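Local coordinates for protein UDP-glucose 4-epimerase (Campylobacter jejuni subsp. jejuni serotype O:2, PDB 7K3P) that interconverts UDP-glucose and UDP-galactose, and probably their N-acetylated counterparts, by epimerising the sugar at C4 with the help of bound NAD, at residues S177-Y190 and A258-V272. The protein carries 2 engineered substitutions. Residues are numbered along the deposited sequence; the frame is centred on the assembly and turned at random.
Sequences SMANPEFKHCILRY and ALDYLKENESNVFNV. With NAD (nicotinamide-adenine-dinucleotide), chain C.
Strand 184-189 pairs in parallel with strand 268-271, the last strand at one edge of the seven-stranded sheet that carries the cofactor. Backbone bonds run back and forth between them, from Asn-268 N to His-185 O through to Val-272 N on Arg-189 O (2.8 Å). On one face, Cys-186, Leu-188 and Phe-270 meet helix 248-261. Cys-186 SG, small and polarisable, lies at the edge of the Phe-270 ring, 3.5 Å from CD2, and also touches Ala-258 CB, whose short side chain lets the helix come close. The two methyls of Leu-188 divide the work, CD1 reaching Ala-258 and CD2 packing on Phe-270 CB and Val-272 CG2. On the other face Val-269 CG2 sits 3.4 Å above the centre of the Arg-189 guanidinium, a flat group whose polar rim makes a salt bridge with Glu-170 and hydrogen bonds with Tyr-142 OH and Glu-152 O. Where the strands begin, Ser-267 OG accepts a nearly straight bond from His-185 N (3.0 Å, 169°), while its CB makes a CH-pi contact over the imidazole face. The ring's ND1 donates in plane to Ser-177 OG. Extended beyond CG, Lys-184 has the length to place NZ between Leu-262 O and Asn-265 O, 2.8 Å from each, tying together two carbonyls on the way from helix 248-261 to strand 268-271; both receive it from above their planes. At the far end Tyr-190, its CB against Val-272, gives its hydroxyl to NAD O4D (2.9 Å). A parallel edge pair covered by a helix, with the residue after the inner strand reaching NAD, fits the Rossmann fold of NAD-dependent epimerases.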
ATOM      1  N   SER A 177      -9.297   7.177  -9.139  1.00 23.16           N
ATOM      2  CA  SER A 177      -9.644   8.265 -10.049  1.00 28.20           C
ATOM      3  C   SER A 177      -9.378   7.923 -11.509  1.00 30.18           C
ATOM      4  O   SER A 177     -10.099   8.375 -12.391  1.00 29.05           O
ATOM      5  CB  SER A 177      -8.909   9.550  -9.666  1.00 25.26           C
ATOM      6  OG  SER A 177      -9.512  10.139  -8.527  1.00 22.81           O
ATOM      7  N   MET A 178      -8.348   7.131 -11.777  1.00 27.99           N
ATOM      8  CA  MET A 178      -8.064   6.790 -13.160  1.00 31.15           C
ATOM      9  C   MET A 178      -9.093   5.810 -13.713  1.00 35.39           C
ATOM     10  O   MET A 178      -9.446   5.863 -14.890  1.00 32.26           O
ATOM     11  CB  MET A 178      -6.634   6.266 -13.326  1.00 33.57           C
ATOM     12  CG  MET A 178      -6.422   4.811 -12.971  1.00 43.94           C
ATOM     13  SD  MET A 178      -6.788   3.629 -14.301  1.00 59.55           S
ATOM     14  CE  MET A 178      -6.059   2.137 -13.611  1.00 44.99           C
ATOM     15  N   ALA A 179      -9.577   4.910 -12.862  1.00 32.71           N
ATOM     16  CA  ALA A 179     -10.577   3.937 -13.287  1.00 31.68           C
ATOM     17  C   ALA A 179     -11.970   4.576 -13.300  1.00 29.96           C
ATOM     18  O   ALA A 179     -12.883   4.092 -13.965  1.00 31.67           O
ATOM     19  CB  ALA A 179     -10.546   2.711 -12.362  1.00 30.35           C
ATOM     20  N   ASN A 180     -12.130   5.658 -12.541  1.00 28.66           N
ATOM     21  CA  ASN A 180     -13.428   6.310 -12.375  1.00 31.93           C
ATOM     22  C   ASN A 180     -13.292   7.837 -12.436  1.00 30.52           C
ATOM     23  O   ASN A 180     -13.291   8.505 -11.398  1.00 30.64           O
ATOM     24  CB  ASN A 180     -14.077   5.914 -11.036  1.00 30.14           C
ATOM     25  CG  ASN A 180     -14.143   4.407 -10.833  1.00 35.54           C
ATOM     26  OD1 ASN A 180     -15.105   3.761 -11.244  1.00 32.73           O
ATOM     27  ND2 ASN A 180     -13.114   3.840 -10.181  1.00 32.84           N
ATOM     28  N   PRO A 181     -13.189   8.386 -13.658  1.00 35.92           N
ATOM     29  CA  PRO A 181     -12.987   9.810 -13.981  1.00 34.48           C
ATOM     30  C   PRO A 181     -13.896  10.728 -13.178  1.00 35.70           C
ATOM     31  O   PRO A 181     -13.508  11.854 -12.847  1.00 39.05           O
ATOM     32  CB  PRO A 181     -13.351   9.875 -15.465  1.00 38.90           C
ATOM     33  CG  PRO A 181     -12.929   8.539 -15.987  1.00 40.60           C
ATOM     34  CD  PRO A 181     -13.229   7.549 -14.870  1.00 33.60           C
ATOM     35  N   GLU A 182     -15.088  10.241 -12.852  1.00 31.34           N
ATOM     36  CA  GLU A 182     -16.039  11.007 -12.055  1.00 28.60           C
ATOM     37  C   GLU A 182     -15.586  11.180 -10.603  1.00 29.50           C
ATOM     38  O   GLU A 182     -16.013  12.119  -9.913  1.00 25.70           O
ATOM     39  CB  GLU A 182     -17.429  10.345 -12.113  1.00 32.99           C
ATOM     40  CG  GLU A 182     -17.537   8.958 -11.421  1.00 39.83           C
ATOM     41  CD  GLU A 182     -17.058   7.786 -12.288  1.00 38.80           C
ATOM     42  OE1 GLU A 182     -16.182   7.988 -13.153  1.00 39.75           O
ATOM     43  OE2 GLU A 182     -17.567   6.654 -12.105  1.00 46.08           O
ATOM     44  N   PHE A 183     -14.731  10.272 -10.129  1.00 28.05           N
ATOM     45  CA  PHE A 183     -14.292  10.303  -8.735  1.00 28.01           C
ATOM     46  C   PHE A 183     -13.094  11.239  -8.572  1.00 24.95           C
ATOM     47  O   PHE A 183     -12.021  10.973  -9.130  1.00 25.84           O
ATOM     48  CB  PHE A 183     -13.939   8.882  -8.239  1.00 27.40           C
ATOM     49  CG  PHE A 183     -13.367   8.849  -6.846  1.00 23.79           C
ATOM     50  CD1 PHE A 183     -14.200   8.934  -5.736  1.00 23.85           C
ATOM     51  CD2 PHE A 183     -11.992   8.719  -6.647  1.00 25.56           C
ATOM     52  CE1 PHE A 183     -13.677   8.899  -4.435  1.00 22.92           C
ATOM     53  CE2 PHE A 183     -11.453   8.686  -5.360  1.00 21.64           C
ATOM     54  CZ  PHE A 183     -12.289   8.776  -4.253  1.00 23.45           C
ATOM     55  N   LYS A 184     -13.276  12.312  -7.798  1.00 29.22           N
ATOM     56  CA  LYS A 184     -12.232  13.322  -7.598  1.00 25.95           C
ATOM     57  C   LYS A 184     -11.623  13.281  -6.197  1.00 26.91           C
ATOM     58  O   LYS A 184     -12.336  13.243  -5.187  1.00 27.55           O
ATOM     59  CB  LYS A 184     -12.779  14.739  -7.829  1.00 28.17           C
ATOM     60  CG  LYS A 184     -13.126  15.116  -9.272  1.00 30.80           C
ATOM     61  CD  LYS A 184     -13.489  16.607  -9.277  1.00 32.96           C
ATOM     62  CE  LYS A 184     -13.897  17.141 -10.641  1.00 42.43           C
ATOM     63  NZ  LYS A 184     -14.352  18.559 -10.456  1.00 35.67           N
ATOM     64  N   HIS A 185     -10.300  13.331  -6.140  1.00 23.00           N
ATOM     65  CA  HIS A 185      -9.608  13.333  -4.861  1.00 23.53           C
ATOM     66  C   HIS A 185      -8.683  14.537  -4.791  1.00 24.05           C
ATOM     67  O   HIS A 185      -8.110  14.942  -5.795  1.00 22.10           O
ATOM     68  CB  HIS A 185      -8.793  12.050  -4.675  1.00 19.88           C
ATOM     69  CG  HIS A 185      -7.618  11.926  -5.599  1.00 21.57           C
ATOM     70  ND1 HIS A 185      -7.696  11.280  -6.816  1.00 19.75           N
ATOM     71  CD2 HIS A 185      -6.333  12.350  -5.478  1.00 24.37           C
ATOM     72  CE1 HIS A 185      -6.510  11.310  -7.403  1.00 22.86           C
ATOM     73  NE2 HIS A 185      -5.667  11.954  -6.619  1.00 21.10           N
ATOM     74  N   CYS A 186      -8.551  15.105  -3.600  1.00 22.71           N
ATOM     75  CA  CYS A 186      -7.524  16.095  -3.371  1.00 23.12           C
ATOM     76  C   CYS A 186      -6.715  15.681  -2.153  1.00 23.50           C
ATOM     77  O   CYS A 186      -7.256  15.551  -1.058  1.00 23.41           O
ATOM     78  CB  CYS A 186      -8.147  17.465  -3.136  1.00 25.38           C
ATOM     79  SG  CYS A 186      -6.918  18.794  -3.159  1.00 29.82           S
ATOM     80  N   ILE A 187      -5.423  15.467  -2.353  1.00 23.84           N
ATOM     81  CA  ILE A 187      -4.552  15.036  -1.274  1.00 18.63           C
ATOM     82  C   ILE A 187      -3.781  16.211  -0.700  1.00 22.30           C
ATOM     83  O   ILE A 187      -3.171  16.984  -1.448  1.00 22.61           O
ATOM     84  CB  ILE A 187      -3.546  13.994  -1.775  1.00 23.60           C
ATOM     85  CG1 ILE A 187      -4.267  12.674  -2.085  1.00 21.32           C
ATOM     86  CG2 ILE A 187      -2.428  13.797  -0.729  1.00 19.84           C
ATOM     87  CD1 ILE A 187      -3.550  11.828  -3.140  1.00 22.24           C
ATOM     88  N   LEU A 188      -3.788  16.345   0.623  1.00 21.03           N
ATOM     89  CA  LEU A 188      -3.032  17.416   1.270  1.00 21.08           C
ATOM     90  C   LEU A 188      -1.842  16.842   2.059  1.00 22.48           C
ATOM     91  O   LEU A 188      -2.018  15.963   2.919  1.00 23.11           O
ATOM     92  CB  LEU A 188      -3.949  18.249   2.186  1.00 19.01           C
ATOM     93  CG  LEU A 188      -5.139  18.925   1.494  1.00 24.68           C
ATOM     94  CD1 LEU A 188      -5.930  19.783   2.461  1.00 25.56           C
ATOM     95  CD2 LEU A 188      -4.638  19.783   0.340  1.00 20.71           C
ATOM     96  N   ARG A 189      -0.632  17.321   1.764  1.00 19.57           N
ATOM     97  CA  ARG A 189       0.553  16.933   2.546  1.00 19.66           C
ATOM     98  C   ARG A 189       1.063  18.143   3.322  1.00 25.63           C
ATOM     99  O   ARG A 189       1.037  19.267   2.808  1.00 22.28           O
ATOM    100  CB  ARG A 189       1.658  16.426   1.628  1.00 20.70           C
ATOM    101  CG  ARG A 189       1.271  15.263   0.719  1.00 20.63           C
ATOM    102  CD  ARG A 189       2.358  15.037  -0.301  1.00 21.12           C
ATOM    103  NE  ARG A 189       2.028  13.978  -1.249  1.00 21.89           N
ATOM    104  CZ  ARG A 189       2.483  13.940  -2.491  1.00 22.98           C
ATOM    105  NH1 ARG A 189       3.299  14.905  -2.925  1.00 23.95           N
ATOM    106  NH2 ARG A 189       2.121  12.952  -3.291  1.00 20.31           N
ATOM    107  N   TYR A 190       1.533  17.919   4.547  1.00 20.61           N
ATOM    108  CA  TYR A 190       2.051  19.007   5.364  1.00 23.00           C
ATOM    109  C   TYR A 190       2.918  18.469   6.480  1.00 27.36           C
ATOM    110  O   TYR A 190       2.875  17.270   6.801  1.00 21.29           O
ATOM    111  CB  TYR A 190       0.908  19.868   5.938  1.00 23.48           C
ATOM    112  CG  TYR A 190      -0.273  19.068   6.481  1.00 24.49           C
ATOM    113  CD1 TYR A 190      -1.227  18.524   5.628  1.00 22.03           C
ATOM    114  CD2 TYR A 190      -0.444  18.894   7.848  1.00 22.71           C
ATOM    115  CE1 TYR A 190      -2.331  17.798   6.138  1.00 20.85           C
ATOM    116  CE2 TYR A 190      -1.526  18.198   8.355  1.00 23.97           C
ATOM    117  CZ  TYR A 190      -2.458  17.651   7.498  1.00 24.65           C
ATOM    118  OH  TYR A 190      -3.526  16.954   8.028  1.00 27.11           O
ATOM    119  N   ALA A 258      -9.541  23.046  -0.228  1.00 27.62           N
ATOM    120  CA  ALA A 258      -9.346  21.875  -1.106  1.00 26.00           C
ATOM    121  C   ALA A 258     -10.676  21.370  -1.653  1.00 25.78           C
ATOM    122  O   ALA A 258     -10.774  20.927  -2.800  1.00 26.96           O
ATOM    123  CB  ALA A 258      -8.636  20.735  -0.337  1.00 25.35           C
ATOM    124  N   LEU A 259     -11.695  21.394  -0.804  1.00 30.17           N
ATOM    125  CA  LEU A 259     -13.028  20.974  -1.230  1.00 31.91           C
ATOM    126  C   LEU A 259     -13.562  21.962  -2.262  1.00 31.31           C
ATOM    127  O   LEU A 259     -14.045  21.560  -3.327  1.00 28.35           O
ATOM    128  CB  LEU A 259     -13.976  20.880  -0.032  1.00 28.04           C
ATOM    129  CG  LEU A 259     -15.398  20.467  -0.409  1.00 31.47           C
ATOM    130  CD1 LEU A 259     -15.353  19.222  -1.283  1.00 33.80           C
ATOM    131  CD2 LEU A 259     -16.239  20.235   0.836  1.00 35.22           C
ATOM    132  N   ASP A 260     -13.439  23.254  -1.952  1.00 29.39           N
ATOM    133  CA  ASP A 260     -13.848  24.308  -2.886  1.00 33.33           C
ATOM    134  C   ASP A 260     -13.172  24.098  -4.228  1.00 30.37           C
ATOM    135  O   ASP A 260     -13.817  24.168  -5.279  1.00 28.63           O
ATOM    136  CB  ASP A 260     -13.503  25.695  -2.332  1.00 34.86           C
ATOM    137  CG  ASP A 260     -14.429  26.121  -1.206  1.00 46.81           C
ATOM    138  OD1 ASP A 260     -15.558  25.579  -1.127  1.00 48.54           O
ATOM    139  OD2 ASP A 260     -14.030  27.004  -0.401  1.00 51.40           O
ATOM    140  N   TYR A 261     -11.878  23.788  -4.190  1.00 29.76           N
ATOM    141  CA  TYR A 261     -11.109  23.569  -5.415  1.00 30.30           C
ATOM    142  C   TYR A 261     -11.678  22.448  -6.291  1.00 28.91           C
ATOM    143  O   TYR A 261     -11.632  22.537  -7.522  1.00 30.33           O
ATOM    144  CB  TYR A 261      -9.623  23.305  -5.090  1.00 26.41           C
ATOM    145  CG  TYR A 261      -8.840  22.728  -6.244  1.00 28.74           C
ATOM    146  CD1 TYR A 261      -8.765  21.356  -6.425  1.00 27.28           C
ATOM    147  CD2 TYR A 261      -8.171  23.553  -7.159  1.00 30.73           C
ATOM    148  CE1 TYR A 261      -8.061  20.808  -7.476  1.00 29.22           C
ATOM    149  CE2 TYR A 261      -7.454  23.004  -8.233  1.00 28.89           C
ATOM    150  CZ  TYR A 261      -7.413  21.622  -8.373  1.00 29.25           C
ATOM    151  OH  TYR A 261      -6.723  21.021  -9.396  1.00 29.80           O
ATOM    152  N   LEU A 262     -12.189  21.382  -5.669  1.00 31.29           N
ATOM    153  CA  LEU A 262     -12.707  20.237  -6.440  1.00 30.73           C
ATOM    154  C   LEU A 262     -14.050  20.504  -7.163  1.00 34.23           C
ATOM    155  O   LEU A 262     -14.534  19.649  -7.922  1.00 37.86           O
ATOM    156  CB  LEU A 262     -12.814  18.968  -5.565  1.00 32.58           C
ATOM    157  CG  LEU A 262     -11.518  18.214  -5.218  1.00 28.92           C
ATOM    158  CD1 LEU A 262     -11.814  16.932  -4.426  1.00 29.54           C
ATOM    159  CD2 LEU A 262     -10.725  17.869  -6.473  1.00 26.99           C
ATOM    160  N   LYS A 263     -14.656  21.670  -6.933  1.00 37.34           N
ATOM    161  CA  LYS A 263     -15.908  22.008  -7.629  1.00 36.33           C
ATOM    162  C   LYS A 263     -15.739  22.034  -9.151  1.00 39.36           C
ATOM    163  O   LYS A 263     -16.510  21.410  -9.877  1.00 42.04           O
ATOM    164  CB  LYS A 263     -16.483  23.342  -7.144  1.00 38.53           C
ATOM    165  CG  LYS A 263     -17.182  23.272  -5.785  1.00 49.48           C
ATOM    166  CD  LYS A 263     -17.999  24.540  -5.478  1.00 54.59           C
ATOM    167  CE  LYS A 263     -19.012  24.851  -6.587  1.00 56.17           C
ATOM    168  NZ  LYS A 263     -19.938  25.975  -6.237  1.00 59.87           N
ATOM    169  N   GLU A 264     -14.719  22.738  -9.633  1.00 41.78           N
ATOM    170  CA  GLU A 264     -14.542  22.916 -11.078  1.00 41.12           C
ATOM    171  C   GLU A 264     -13.227  22.341 -11.562  1.00 42.30           C
ATOM    172  O   GLU A 264     -12.917  22.379 -12.759  1.00 41.26           O
ATOM    173  CB  GLU A 264     -14.567  24.404 -11.443  1.00 46.64           C
ATOM    174  CG  GLU A 264     -15.540  25.246 -10.634  1.00 48.88           C
ATOM    175  CD  GLU A 264     -16.948  25.170 -11.171  1.00 60.18           C
ATOM    176  OE1 GLU A 264     -17.179  24.375 -12.115  1.00 63.29           O
ATOM    177  OE2 GLU A 264     -17.819  25.904 -10.648  1.00 67.95           O
ATOM    178  N   ASN A 265     -12.440  21.818 -10.631  1.00 37.73           N
ATOM    179  CA  ASN A 265     -11.105  21.377 -10.980  1.00 33.59           C
ATOM    180  C   ASN A 265     -10.908  19.886 -10.802  1.00 36.79           C
ATOM    181  O   ASN A 265     -11.673  19.230 -10.094  1.00 29.55           O
ATOM    182  CB  ASN A 265     -10.070  22.178 -10.192  1.00 34.36           C
ATOM    183  CG  ASN A 265     -10.115  23.651 -10.542  1.00 33.82           C
ATOM    184  OD1 ASN A 265      -9.725  24.038 -11.640  1.00 35.30           O
ATOM    185  ND2 ASN A 265     -10.625  24.473  -9.623  1.00 32.13           N
ATOM    186  N   GLU A 266      -9.889  19.360 -11.472  1.00 35.57           N
ATOM    187  CA  GLU A 266      -9.627  17.929 -11.459  1.00 37.58           C
ATOM    188  C   GLU A 266      -8.865  17.514 -10.197  1.00 31.32           C
ATOM    189  O   GLU A 266      -8.539  18.354  -9.345  1.00 28.17           O
ATOM    190  CB  GLU A 266      -8.860  17.519 -12.715  1.00 35.36           C
ATOM    191  CG  GLU A 266      -9.718  17.521 -13.972  1.00 43.59           C
ATOM    192  CD  GLU A 266     -10.828  16.471 -13.933  1.00 53.39           C
ATOM    193  OE1 GLU A 266     -10.614  15.367 -14.482  1.00 61.38           O
ATOM    194  OE2 GLU A 266     -11.909  16.747 -13.357  1.00 49.30           O
ATOM    195  N   SER A 267      -8.609  16.214 -10.072  1.00 33.46           N
ATOM    196  CA  SER A 267      -7.898  15.680  -8.910  1.00 28.53           C
ATOM    197  C   SER A 267      -6.522  16.327  -8.786  1.00 30.04           C
ATOM    198  O   SER A 267      -5.921  16.716  -9.792  1.00 28.34           O
ATOM    199  CB  SER A 267      -7.767  14.160  -9.039  1.00 29.40           C
ATOM    200  OG  SER A 267      -9.032  13.545  -8.863  1.00 25.96           O
ATOM    201  N   ASN A 268      -6.024  16.467  -7.561  1.00 27.00           N
ATOM    202  CA  ASN A 268      -4.711  17.081  -7.378  1.00 29.61           C
ATOM    203  C   ASN A 268      -4.113  16.785  -6.012  1.00 29.84           C
ATOM    204  O   ASN A 268      -4.812  16.311  -5.107  1.00 27.35           O
ATOM    205  CB  ASN A 268      -4.801  18.602  -7.576  1.00 26.41           C
ATOM    206  CG  ASN A 268      -3.646  19.149  -8.399  1.00 32.22           C
ATOM    207  OD1 ASN A 268      -2.550  18.581  -8.408  1.00 33.23           O
ATOM    208  ND2 ASN A 268      -3.888  20.249  -9.105  1.00 25.50           N
ATOM    209  N   VAL A 269      -2.824  17.088  -5.863  1.00 27.40           N
ATOM    210  CA  VAL A 269      -2.155  16.984  -4.565  1.00 24.76           C
ATOM    211  C   VAL A 269      -1.494  18.323  -4.239  1.00 23.76           C
ATOM    212  O   VAL A 269      -0.915  18.964  -5.121  1.00 25.87           O
ATOM    213  CB  VAL A 269      -1.140  15.809  -4.560  1.00 27.52           C
ATOM    214  CG1 VAL A 269      -0.251  15.869  -5.807  1.00 29.97           C
ATOM    215  CG2 VAL A 269      -0.305  15.798  -3.286  1.00 25.40           C
ATOM    216  N   PHE A 270      -1.612  18.765  -2.989  1.00 22.44           N
ATOM    217  CA  PHE A 270      -1.066  20.052  -2.580  1.00 26.12           C
ATOM    218  C   PHE A 270      -0.277  19.901  -1.301  1.00 28.90           C
ATOM    219  O   PHE A 270      -0.752  19.256  -0.349  1.00 20.88           O
ATOM    220  CB  PHE A 270      -2.181  21.068  -2.258  1.00 27.22           C
ATOM    221  CG  PHE A 270      -2.998  21.497  -3.445  1.00 27.98           C
ATOM    222  CD1 PHE A 270      -2.437  22.278  -4.449  1.00 26.03           C
ATOM    223  CD2 PHE A 270      -4.343  21.151  -3.529  1.00 27.23           C
ATOM    224  CE1 PHE A 270      -3.198  22.688  -5.537  1.00 31.01           C
ATOM    225  CE2 PHE A 270      -5.121  21.553  -4.618  1.00 32.61           C
ATOM    226  CZ  PHE A 270      -4.543  22.327  -5.632  1.00 29.11           C
ATOM    227  N   ASN A 271       0.900  20.523  -1.255  1.00 19.63           N
ATOM    228  CA  ASN A 271       1.509  20.814   0.027  1.00 24.57           C
ATOM    229  C   ASN A 271       0.691  21.919   0.680  1.00 23.91           C
ATOM    230  O   ASN A 271       0.244  22.849  -0.003  1.00 24.22           O
ATOM    231  CB  ASN A 271       2.941  21.326  -0.155  1.00 23.98           C
ATOM    232  CG  ASN A 271       3.906  20.245  -0.580  1.00 26.16           C
ATOM    233  OD1 ASN A 271       3.751  19.072  -0.216  1.00 24.16           O
ATOM    234  ND2 ASN A 271       4.929  20.636  -1.350  1.00 22.80           N
ATOM    235  N   VAL A 272       0.531  21.855   1.997  1.00 21.98           N
ATOM    236  CA  VAL A 272      -0.029  22.976   2.734  1.00 23.58           C
ATOM    237  C   VAL A 272       1.042  23.525   3.652  1.00 28.47           C
ATOM    238  O   VAL A 272       1.538  22.811   4.530  1.00 22.80           O
ATOM    239  CB  VAL A 272      -1.246  22.576   3.580  1.00 22.23           C
ATOM    240  CG1 VAL A 272      -1.896  23.825   4.169  1.00 23.11           C
ATOM    241  CG2 VAL A 272      -2.258  21.790   2.727  1.00 21.45           C
TER
HETATM  242  PA  NAD C 401      -6.055  13.076  15.755  1.00 29.33           P
HETATM  243  O1A NAD C 401      -5.655  11.807  16.467  1.00 28.16           O
HETATM  244  O2A NAD C 401      -6.349  14.172  16.740  1.00 26.60           O
HETATM  245  O5B NAD C 401      -7.365  12.855  14.903  1.00 25.58           O
HETATM  246  C5B NAD C 401      -7.661  11.557  14.476  1.00 24.45           C
HETATM  247  C4B NAD C 401      -9.096  11.283  14.699  1.00 27.93           C
HETATM  248  O4B NAD C 401      -9.529  10.162  13.984  1.00 26.74           O
HETATM  249  C3B NAD C 401      -9.391  11.023  16.209  1.00 26.44           C
HETATM  250  O3B NAD C 401     -10.457  11.838  16.829  1.00 28.24           O
HETATM  251  C2B NAD C 401      -9.566   9.487  16.271  1.00 32.66           C
HETATM  252  O2B NAD C 401     -10.392   9.076  17.275  1.00 30.20           O
HETATM  253  C1B NAD C 401     -10.126   9.247  14.906  1.00 23.95           C
HETATM  254  N9A NAD C 401      -9.959   7.853  14.465  1.00 28.04           N
HETATM  255  C8A NAD C 401      -8.804   7.160  14.400  1.00 25.57           C
HETATM  256  N7A NAD C 401      -9.032   5.909  13.972  1.00 26.37           N
HETATM  257  C5A NAD C 401     -10.343   5.756  13.744  1.00 24.41           C
HETATM  258  C6A NAD C 401     -11.149   4.693  13.307  1.00 23.43           C
HETATM  259  N6A NAD C 401     -10.548   3.423  12.975  1.00 23.86           N
HETATM  260  N1A NAD C 401     -12.478   4.869  13.167  1.00 24.00           N
HETATM  261  C2A NAD C 401     -13.073   6.038  13.461  1.00 23.77           C
HETATM  262  N3A NAD C 401     -12.324   7.099  13.909  1.00 26.21           N
HETATM  263  C4A NAD C 401     -10.972   6.988  14.055  1.00 25.16           C
HETATM  264  O3  NAD C 401      -4.868  13.475  14.776  1.00 30.54           O
HETATM  265  PN  NAD C 401      -4.765  14.871  14.049  1.00 27.67           P
HETATM  266  O1N NAD C 401      -6.072  15.634  14.167  1.00 25.34           O
HETATM  267  O2N NAD C 401      -3.649  15.637  14.692  1.00 29.26           O
HETATM  268  O5D NAD C 401      -4.429  14.595  12.529  1.00 27.37           O
HETATM  269  C5D NAD C 401      -5.480  14.213  11.673  1.00 23.74           C
HETATM  270  C4D NAD C 401      -4.963  13.819  10.299  1.00 24.24           C
HETATM  271  O4D NAD C 401      -4.048  14.772   9.804  1.00 24.58           O
HETATM  272  C3D NAD C 401      -4.344  12.427  10.234  1.00 18.67           C
HETATM  273  O3D NAD C 401      -4.693  11.825   9.053  1.00 21.38           O
HETATM  274  C2D NAD C 401      -2.892  12.646  10.186  1.00 25.96           C
HETATM  275  O2D NAD C 401      -2.186  11.632   9.573  1.00 23.72           O
HETATM  276  C1D NAD C 401      -2.822  14.018   9.464  1.00 24.81           C
HETATM  277  N1N NAD C 401      -1.547  14.829   9.738  1.00 27.85           N
HETATM  278  C2N NAD C 401      -1.417  15.329  11.019  1.00 23.39           C
HETATM  279  C3N NAD C 401      -0.290  16.079  11.341  1.00 25.03           C
HETATM  280  C7N NAD C 401      -0.135  16.630  12.734  1.00 28.34           C
HETATM  281  O7N NAD C 401      -0.963  16.416  13.607  1.00 29.93           O
HETATM  282  N7N NAD C 401       1.016  17.412  13.037  1.00 24.02           N
HETATM  283  C4N NAD C 401       0.672  16.319  10.377  1.00 23.56           C
HETATM  284  C5N NAD C 401       0.530  15.815   9.104  1.00 23.02           C
HETATM  285  C6N NAD C 401      -0.596  15.054   8.764  1.00 24.20           C